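PDB 6WCD: DNA-(apurinic or apyrimidinic site) endonuclease 2 from Xenopus laevis, which incises DNA weakly at abasic sites in base excision repair and also degrades DNA exonucleolytically from 3' to 5', using magnesium or manganese ions. Local coordinates for residues G207-P218 against S236-P248. Residues are numbered along the deposited sequence; the frame is centred on the assembly and turned at random.
Sequences GRQWLNQFLGDP and SGLFYDSFRYFHP. With BU1 (1,4-butanediol), chain G.
F214, in the last turn of helix 206-214, lays its ring beside that of F239: centroids 5.0 Å apart and planes at 18° define a strongly slid, near-parallel pair with little overlap, in which CZ of F214 approaches CD1 of F239 to 3.6 Å. The F214 torsion that sets CG anti to the backbone N (chi1 -174°) swings the ring to F239, while W210 CZ2 lies over one face of the F214 ring. The carbonyl of F214 receives a hydrogen bond from a water that also accepts from L238 N, and its O is 3.3 Å from G237 CA, a CA-H...O contact. L215 leaves helical geometry and forms a single beta bridge with F239; its CD2 rests on that residue's carbonyl. Strand 239-241 pairs antiparallel with strand 269-278 of the catalytic domain's DNase I-like fold; the bridge sets the chain after the helix beside it. The direct backbone bond is G216 N to F239 O, 2.8 Å and nearly straight at 168°. A second water joins G216 O to D241 N, just ahead of helix 242-246; the D241 carboxylate pairs with R271. Lack of side chains at G216 and G237 permits the approach: a CB on G216 would fall 2.6 Å from G237 O, and one on G237 would clash with F214 O. Y240 CD1 lies 3.7 Å from G216 O, and P218 places CD over the Y240 ring face, 4.2 Å from its centroid, as a CH-pi contact. With an alanine here instead of Y240, P218 would probably lose this aromatic support and a gap would open beside G216 O. The proline's CB also meets Y245 CD2 at 3.8 Å.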
ATOM      1  N   GLY A 207       6.925 -17.120  -1.765  1.00 23.81           N
ATOM      2  CA  GLY A 207       6.125 -15.953  -1.450  1.00 23.40           C
ATOM      3  C   GLY A 207       4.782 -16.357  -0.890  1.00 25.42           C
ATOM      4  O   GLY A 207       4.245 -15.718   0.020  1.00 23.47           O
ATOM      5  N   ARG A 208       4.226 -17.448  -1.426  1.00 25.54           N
ATOM      6  CA  ARG A 208       2.948 -17.926  -0.932  1.00 22.33           C
ATOM      7  C   ARG A 208       3.104 -18.567   0.425  1.00 24.80           C
ATOM      8  O   ARG A 208       2.233 -18.398   1.294  1.00 24.04           O
ATOM      9  CB  ARG A 208       2.355 -18.895  -1.954  1.00 25.08           C
ATOM     10  CG  ARG A 208       0.995 -19.326  -1.659  1.00 24.56           C
ATOM     11  CD  ARG A 208       0.450 -20.068  -2.870  1.00 37.43           C
ATOM     12  NE  ARG A 208       0.247 -19.130  -3.973  1.00 29.53           N
ATOM     13  CZ  ARG A 208       0.705 -19.246  -5.209  1.00 36.90           C
ATOM     14  NH1 ARG A 208       1.446 -20.287  -5.602  1.00 33.80           N
ATOM     15  NH2 ARG A 208       0.412 -18.304  -6.072  1.00 31.90           N
ATOM     16  N   GLN A 209       4.224 -19.232   0.672  1.00 22.95           N
ATOM     17  CA  GLN A 209       4.493 -19.713   2.023  1.00 25.57           C
ATOM     18  C   GLN A 209       4.536 -18.538   2.987  1.00 22.16           C
ATOM     19  O   GLN A 209       4.058 -18.631   4.133  1.00 23.75           O
ATOM     20  CB  GLN A 209       5.809 -20.497   2.076  1.00 26.92           C
ATOM     21  CG  GLN A 209       5.747 -21.820   1.339  1.00 37.57           C
ATOM     22  CD  GLN A 209       7.108 -22.515   1.298  1.00 67.93           C
ATOM     23  OE1 GLN A 209       8.135 -21.914   1.618  1.00 72.19           O
ATOM     24  NE2 GLN A 209       7.115 -23.781   0.904  1.00 68.76           N
ATOM     25  N   TRP A 210       5.176 -17.445   2.572  1.00 22.46           N
ATOM     26  CA  TRP A 210       5.236 -16.264   3.433  1.00 21.33           C
ATOM     27  C   TRP A 210       3.844 -15.757   3.751  1.00 18.61           C
ATOM     28  O   TRP A 210       3.503 -15.510   4.921  1.00 21.61           O
ATOM     29  CB  TRP A 210       6.091 -15.164   2.769  1.00 22.44           C
ATOM     30  CG  TRP A 210       6.006 -13.918   3.583  1.00 19.74           C
ATOM     31  CD1 TRP A 210       6.634 -13.698   4.760  1.00 22.06           C
ATOM     32  CD2 TRP A 210       5.179 -12.821   3.334  1.00 17.48           C
ATOM     33  NE1 TRP A 210       6.271 -12.476   5.255  1.00 21.54           N
ATOM     34  CE2 TRP A 210       5.344 -11.915   4.417  1.00 18.21           C
ATOM     35  CE3 TRP A 210       4.306 -12.461   2.306  1.00 19.58           C
ATOM     36  CZ2 TRP A 210       4.683 -10.697   4.462  1.00 18.52           C
ATOM     37  CZ3 TRP A 210       3.658 -11.261   2.364  1.00 20.77           C
ATOM     38  CH2 TRP A 210       3.842 -10.391   3.448  1.00 19.18           C
ATOM     39  N   LEU A 211       3.009 -15.607   2.726  1.00 20.04           N
ATOM     40  CA  LEU A 211       1.656 -15.111   2.931  1.00 23.39           C
ATOM     41  C   LEU A 211       0.858 -16.042   3.826  1.00 26.07           C
ATOM     42  O   LEU A 211       0.085 -15.572   4.688  1.00 26.31           O
ATOM     43  CB  LEU A 211       0.941 -14.991   1.590  1.00 32.94           C
ATOM     44  CG  LEU A 211       0.582 -13.653   0.996  1.00 38.26           C
ATOM     45  CD1 LEU A 211      -0.453 -13.870  -0.082  1.00 33.40           C
ATOM     46  CD2 LEU A 211       0.114 -12.640   2.022  1.00 23.10           C
ATOM     47  N   ASN A 212       0.978 -17.371   3.616  1.00 21.17           N
ATOM     48  CA  ASN A 212       0.233 -18.328   4.398  1.00 22.39           C
ATOM     49  C   ASN A 212       0.489 -18.152   5.885  1.00 26.39           C
ATOM     50  O   ASN A 212      -0.425 -18.347   6.693  1.00 31.50           O
ATOM     51  CB  ASN A 212       0.582 -19.760   4.002  1.00 25.82           C
ATOM     52  CG  ASN A 212       0.029 -20.188   2.640  1.00 36.27           C
ATOM     53  OD1 ASN A 212      -0.964 -19.675   2.167  1.00 36.34           O
ATOM     54  ND2 ASN A 212       0.672 -21.204   2.032  1.00 44.64           N
ATOM     55  N   GLN A 213       1.739 -17.882   6.288  1.00 22.34           N
ATOM     56  CA  GLN A 213       2.006 -17.714   7.711  1.00 23.64           C
ATOM     57  C   GLN A 213       1.768 -16.298   8.193  1.00 24.62           C
ATOM     58  O   GLN A 213       1.556 -16.101   9.403  1.00 27.63           O
ATOM     59  CB  GLN A 213       3.432 -18.173   8.068  1.00 23.92           C
ATOM     60  CG  GLN A 213       4.529 -17.472   7.332  1.00 25.51           C
ATOM     61  CD  GLN A 213       4.920 -16.155   7.974  1.00 24.74           C
ATOM     62  OE1 GLN A 213       5.068 -16.046   9.201  1.00 29.08           O
ATOM     63  NE2 GLN A 213       5.113 -15.167   7.153  1.00 22.81           N
ATOM     64  N   PHE A 214       1.746 -15.316   7.293  1.00 19.99           N
ATOM     65  CA  PHE A 214       1.509 -13.939   7.694  1.00 20.93           C
ATOM     66  C   PHE A 214       0.022 -13.701   7.958  1.00 20.57           C
ATOM     67  O   PHE A 214      -0.353 -12.928   8.873  1.00 21.18           O
ATOM     68  CB  PHE A 214       2.022 -12.991   6.588  1.00 20.66           C
ATOM     69  CG  PHE A 214       1.950 -11.558   6.944  1.00 19.53           C
ATOM     70  CD1 PHE A 214       2.660 -11.055   8.025  1.00 17.41           C
ATOM     71  CD2 PHE A 214       1.203 -10.706   6.194  1.00 21.44           C
ATOM     72  CE1 PHE A 214       2.598  -9.744   8.373  1.00 19.66           C
ATOM     73  CE2 PHE A 214       1.142  -9.359   6.532  1.00 26.63           C
ATOM     74  CZ  PHE A 214       1.852  -8.900   7.611  1.00 20.27           C
ATOM     75  N   LEU A 215      -0.829 -14.390   7.210  1.00 22.01           N
ATOM     76  CA  LEU A 215      -2.277 -14.216   7.304  1.00 20.27           C
ATOM     77  C   LEU A 215      -2.878 -15.262   8.218  1.00 24.49           C
ATOM     78  O   LEU A 215      -2.453 -16.416   8.230  1.00 25.74           O
ATOM     79  CB  LEU A 215      -2.935 -14.310   5.929  1.00 19.29           C
ATOM     80  CG  LEU A 215      -2.489 -13.275   4.912  1.00 22.05           C
ATOM     81  CD1 LEU A 215      -3.177 -13.511   3.595  1.00 29.12           C
ATOM     82  CD2 LEU A 215      -2.797 -11.888   5.392  1.00 22.01           C
ATOM     83  N   GLY A 216      -3.887 -14.849   8.964  1.00 21.70           N
ATOM     84  CA  GLY A 216      -4.695 -15.767   9.703  1.00 22.97           C
ATOM     85  C   GLY A 216      -5.936 -16.160   8.943  1.00 29.47           C
ATOM     86  O   GLY A 216      -6.322 -15.567   7.949  1.00 27.76           O
ATOM     87  N   ASP A 217      -6.580 -17.205   9.411  1.00 28.55           N
ATOM     88  CA  ASP A 217      -7.826 -17.636   8.813  1.00 30.03           C
ATOM     89  C   ASP A 217      -8.979 -17.278   9.735  1.00 38.15           C
ATOM     90  O   ASP A 217      -9.017 -17.750  10.886  1.00 48.39           O
ATOM     91  CB  ASP A 217      -7.790 -19.144   8.556  1.00 56.13           C
ATOM     92  CG  ASP A 217      -8.741 -19.559   7.461  1.00 74.71           C
ATOM     93  OD1 ASP A 217      -9.947 -19.233   7.563  1.00 74.26           O
ATOM     94  OD2 ASP A 217      -8.275 -20.191   6.487  1.00 83.06           O
ATOM     95  N   PRO A 218      -9.937 -16.463   9.293  1.00 35.04           N
ATOM     96  CA  PRO A 218     -11.149 -16.302  10.112  1.00 40.22           C
ATOM     97  C   PRO A 218     -11.960 -17.604  10.222  1.00 48.18           C
ATOM     98  O   PRO A 218     -13.012 -17.565  10.862  1.00 61.58           O
ATOM     99  CB  PRO A 218     -11.947 -15.214   9.384  1.00 36.58           C
ATOM    100  CG  PRO A 218     -11.420 -15.178   7.979  1.00 45.54           C
ATOM    101  CD  PRO A 218      -9.981 -15.677   8.038  1.00 44.71           C
ATOM    102  N   SER A 236      -2.725 -18.754  11.882  1.00 74.82           N
ATOM    103  CA  SER A 236      -1.810 -18.436  12.965  1.00 70.57           C
ATOM    104  C   SER A 236      -1.411 -16.961  12.899  1.00 50.53           C
ATOM    105  O   SER A 236      -1.049 -16.352  13.866  1.00 44.11           O
ATOM    106  CB  SER A 236      -0.570 -19.313  12.859  1.00 69.13           C
ATOM    107  OG  SER A 236       0.525 -18.774  13.570  1.00 67.76           O
ATOM    108  N   GLY A 237      -1.401 -16.356  11.690  1.00 39.38           N
ATOM    109  CA  GLY A 237      -1.059 -14.983  11.407  1.00 27.30           C
ATOM    110  C   GLY A 237      -1.967 -13.995  12.123  1.00 26.17           C
ATOM    111  O   GLY A 237      -3.097 -14.283  12.514  1.00 26.41           O
ATOM    112  N   LEU A 238      -1.456 -12.785  12.228  1.00 21.95           N
ATOM    113  CA  LEU A 238      -2.079 -11.712  12.973  1.00 20.30           C
ATOM    114  C   LEU A 238      -2.927 -10.808  12.091  1.00 22.35           C
ATOM    115  O   LEU A 238      -3.631  -9.928  12.623  1.00 21.42           O
ATOM    116  CB  LEU A 238      -1.011 -10.871  13.651  1.00 20.60           C
ATOM    117  CG  LEU A 238      -0.142 -11.677  14.633  1.00 26.01           C
ATOM    118  CD1 LEU A 238       1.014 -10.808  15.083  1.00 25.16           C
ATOM    119  CD2 LEU A 238      -0.973 -12.138  15.804  1.00 33.46           C
ATOM    120  N   PHE A 239      -2.884 -10.994  10.785  1.00 18.32           N
ATOM    121  CA  PHE A 239      -3.566 -10.149   9.799  1.00 17.17           C
ATOM    122  C   PHE A 239      -4.585 -10.949   9.021  1.00 19.03           C
ATOM    123  O   PHE A 239      -4.391 -12.130   8.745  1.00 20.61           O
ATOM    124  CB  PHE A 239      -2.525  -9.518   8.868  1.00 16.59           C
ATOM    125  CG  PHE A 239      -1.715  -8.448   9.530  1.00 16.39           C
ATOM    126  CD1 PHE A 239      -0.569  -8.747  10.271  1.00 21.89           C
ATOM    127  CD2 PHE A 239      -2.143  -7.161   9.509  1.00 17.12           C
ATOM    128  CE1 PHE A 239       0.124  -7.694  10.957  1.00 20.28           C
ATOM    129  CE2 PHE A 239      -1.455  -6.142  10.154  1.00 18.50           C
ATOM    130  CZ  PHE A 239      -0.345  -6.428  10.914  1.00 19.45           C
ATOM    131  N   TYR A 240      -5.706 -10.319   8.665  1.00 17.78           N
ATOM    132  CA  TYR A 240      -6.690 -10.922   7.797  1.00 18.29           C
ATOM    133  C   TYR A 240      -6.679 -10.214   6.431  1.00 16.71           C
ATOM    134  O   TYR A 240      -6.577  -8.987   6.351  1.00 16.48           O
ATOM    135  CB  TYR A 240      -8.109 -10.787   8.353  1.00 17.96           C
ATOM    136  CG  TYR A 240      -8.499 -11.653   9.504  1.00 19.99           C
ATOM    137  CD1 TYR A 240      -7.786 -12.794   9.826  1.00 23.56           C
ATOM    138  CD2 TYR A 240      -9.646 -11.355  10.238  1.00 22.59           C
ATOM    139  CE1 TYR A 240      -8.168 -13.593  10.869  1.00 26.87           C
ATOM    140  CE2 TYR A 240     -10.048 -12.158  11.279  1.00 26.95           C
ATOM    141  CZ  TYR A 240      -9.308 -13.278  11.594  1.00 27.62           C
ATOM    142  OH  TYR A 240      -9.692 -14.084  12.638  1.00 30.28           O
ATOM    143  N   ASP A 241      -6.881 -11.011   5.394  1.00 16.92           N
ATOM    144  CA  ASP A 241      -7.203 -10.560   4.034  1.00 16.64           C
ATOM    145  C   ASP A 241      -8.652 -10.083   4.019  1.00 17.96           C
ATOM    146  O   ASP A 241      -9.586 -10.895   4.044  1.00 17.42           O
ATOM    147  CB  ASP A 241      -6.981 -11.741   3.103  1.00 16.07           C
ATOM    148  CG  ASP A 241      -7.223 -11.443   1.633  1.00 20.53           C
ATOM    149  OD1 ASP A 241      -7.792 -10.400   1.264  1.00 19.08           O
ATOM    150  OD2 ASP A 241      -6.865 -12.325   0.816  1.00 19.03           O
ATOM    151  N   SER A 242      -8.857  -8.778   4.048  1.00 14.44           N
ATOM    152  CA  SER A 242     -10.209  -8.290   4.324  1.00 13.46           C
ATOM    153  C   SER A 242     -11.169  -8.663   3.216  1.00 15.08           C
ATOM    154  O   SER A 242     -12.346  -8.894   3.469  1.00 15.14           O
ATOM    155  CB  SER A 242     -10.188  -6.770   4.552  1.00 13.94           C
ATOM    156  OG  SER A 242      -9.827  -5.992   3.394  1.00 13.81           O
ATOM    157  N   PHE A 243     -10.723  -8.637   1.961  1.00 13.84           N
ATOM    158  CA  PHE A 243     -11.620  -9.034   0.895  1.00 15.90           C
ATOM    159  C   PHE A 243     -12.206 -10.411   1.166  1.00 18.11           C
ATOM    160  O   PHE A 243     -13.403 -10.630   0.986  1.00 16.74           O
ATOM    161  CB  PHE A 243     -10.919  -9.041  -0.459  1.00 13.71           C
ATOM    162  CG  PHE A 243     -11.797  -9.487  -1.613  1.00 13.74           C
ATOM    163  CD1 PHE A 243     -12.862  -8.724  -2.053  1.00 16.04           C
ATOM    164  CD2 PHE A 243     -11.559 -10.674  -2.262  1.00 15.50           C
ATOM    165  CE1 PHE A 243     -13.709  -9.176  -3.045  1.00 16.89           C
ATOM    166  CE2 PHE A 243     -12.354 -11.118  -3.255  1.00 18.70           C
ATOM    167  CZ  PHE A 243     -13.434 -10.382  -3.668  1.00 16.62           C
ATOM    168  N   ARG A 244     -11.371 -11.371   1.604  1.00 16.39           N
ATOM    169  CA  ARG A 244     -11.874 -12.718   1.807  1.00 16.27           C
ATOM    170  C   ARG A 244     -12.621 -12.886   3.115  1.00 20.26           C
ATOM    171  O   ARG A 244     -13.397 -13.833   3.263  1.00 20.88           O
ATOM    172  CB  ARG A 244     -10.701 -13.713   1.735  1.00 18.68           C
ATOM    173  CG  ARG A 244     -10.188 -13.875   0.350  1.00 17.19           C
ATOM    174  CD  ARG A 244     -11.214 -14.442  -0.625  1.00 22.48           C
ATOM    175  NE  ARG A 244     -10.627 -14.542  -1.963  1.00 22.24           N
ATOM    176  CZ  ARG A 244     -11.331 -14.700  -3.080  1.00 19.30           C
ATOM    177  NH1 ARG A 244     -12.648 -14.683  -3.070  1.00 20.32           N
ATOM    178  NH2 ARG A 244     -10.690 -14.785  -4.231  1.00 20.46           N
ATOM    179  N   TYR A 245     -12.440 -11.981   4.071  1.00 19.65           N
ATOM    180  CA  TYR A 245     -13.271 -11.995   5.254  1.00 19.54           C
ATOM    181  C   TYR A 245     -14.729 -11.795   4.857  1.00 19.72           C
ATOM    182  O   TYR A 245     -15.626 -12.406   5.422  1.00 21.94           O
ATOM    183  CB  TYR A 245     -12.796 -10.888   6.208  1.00 19.75           C
ATOM    184  CG  TYR A 245     -13.490 -10.873   7.555  1.00 19.32           C
ATOM    185  CD1 TYR A 245     -14.564 -10.030   7.795  1.00 20.87           C
ATOM    186  CD2 TYR A 245     -13.039 -11.666   8.597  1.00 25.91           C
ATOM    187  CE1 TYR A 245     -15.197  -9.999   9.031  1.00 22.37           C
ATOM    188  CE2 TYR A 245     -13.661 -11.627   9.819  1.00 25.54           C
ATOM    189  CZ  TYR A 245     -14.737 -10.819  10.029  1.00 24.78           C
ATOM    190  OH  TYR A 245     -15.359 -10.796  11.257  1.00 30.20           O
ATOM    191  N   PHE A 246     -14.965 -10.927   3.855  1.00 18.60           N
ATOM    192  CA  PHE A 246     -16.341 -10.622   3.466  1.00 18.32           C
ATOM    193  C   PHE A 246     -16.814 -11.406   2.251  1.00 18.29           C
ATOM    194  O   PHE A 246     -18.019 -11.568   2.083  1.00 21.12           O
ATOM    195  CB  PHE A 246     -16.461  -9.110   3.221  1.00 18.18           C
ATOM    196  CG  PHE A 246     -16.308  -8.283   4.471  1.00 17.07           C
ATOM    197  CD1 PHE A 246     -17.342  -8.208   5.380  1.00 20.58           C
ATOM    198  CD2 PHE A 246     -15.135  -7.634   4.739  1.00 15.92           C
ATOM    199  CE1 PHE A 246     -17.208  -7.455   6.530  1.00 18.37           C
ATOM    200  CE2 PHE A 246     -15.013  -6.908   5.879  1.00 17.64           C
ATOM    201  CZ  PHE A 246     -16.034  -6.824   6.762  1.00 16.80           C
ATOM    202  N   HIS A 247     -15.892 -11.885   1.409  1.00 18.11           N
ATOM    203  CA  HIS A 247     -16.235 -12.560   0.152  1.00 18.84           C
ATOM    204  C   HIS A 247     -15.404 -13.829  -0.002  1.00 20.09           C
ATOM    205  O   HIS A 247     -14.575 -13.946  -0.917  1.00 18.58           O
ATOM    206  CB  HIS A 247     -16.003 -11.595  -1.005  1.00 17.62           C
ATOM    207  CG  HIS A 247     -16.760 -10.335  -0.815  1.00 17.38           C
ATOM    208  ND1 HIS A 247     -18.134 -10.294  -0.912  1.00 21.87           N
ATOM    209  CD2 HIS A 247     -16.356  -9.106  -0.422  1.00 17.93           C
ATOM    210  CE1 HIS A 247     -18.549  -9.068  -0.610  1.00 23.79           C
ATOM    211  NE2 HIS A 247     -17.494  -8.327  -0.317  1.00 20.12           N
ATOM    212  N   PRO A 248     -15.566 -14.772   0.902  1.00 21.75           N
ATOM    213  CA  PRO A 248     -14.606 -15.899   0.961  1.00 23.22           C
ATOM    214  C   PRO A 248     -14.651 -16.815  -0.241  1.00 23.47           C
ATOM    215  O   PRO A 248     -13.652 -17.523  -0.476  1.00 29.43           O
ATOM    216  CB  PRO A 248     -15.025 -16.664   2.230  1.00 24.15           C
ATOM    217  CG  PRO A 248     -16.406 -16.218   2.513  1.00 22.86           C
ATOM    218  CD  PRO A 248     -16.479 -14.776   2.060  1.00 20.52           C
TER
HETATM  219  C1  BU1 G 406       5.032 -14.763  -6.495  1.00 65.37           C
HETATM  220  C2  BU1 G 406       5.661 -15.238  -5.176  1.00 64.72           C
HETATM  221  C3  BU1 G 406       7.138 -14.840  -5.046  1.00 64.77           C
HETATM  222  C4  BU1 G 406       8.038 -16.064  -4.837  1.00 60.73           C
HETATM  223  O5  BU1 G 406       3.996 -15.642  -6.872  1.00 67.53           O
HETATM  224  O6  BU1 G 406       9.232 -15.867  -5.554  1.00 66.57           O
HETATM  225  O   HOH W   1       1.100 -12.160  11.110  1.00 27.58           O
HETATM  226  O   HOH W   2      -7.044 -13.884   5.914  1.00 23.64           O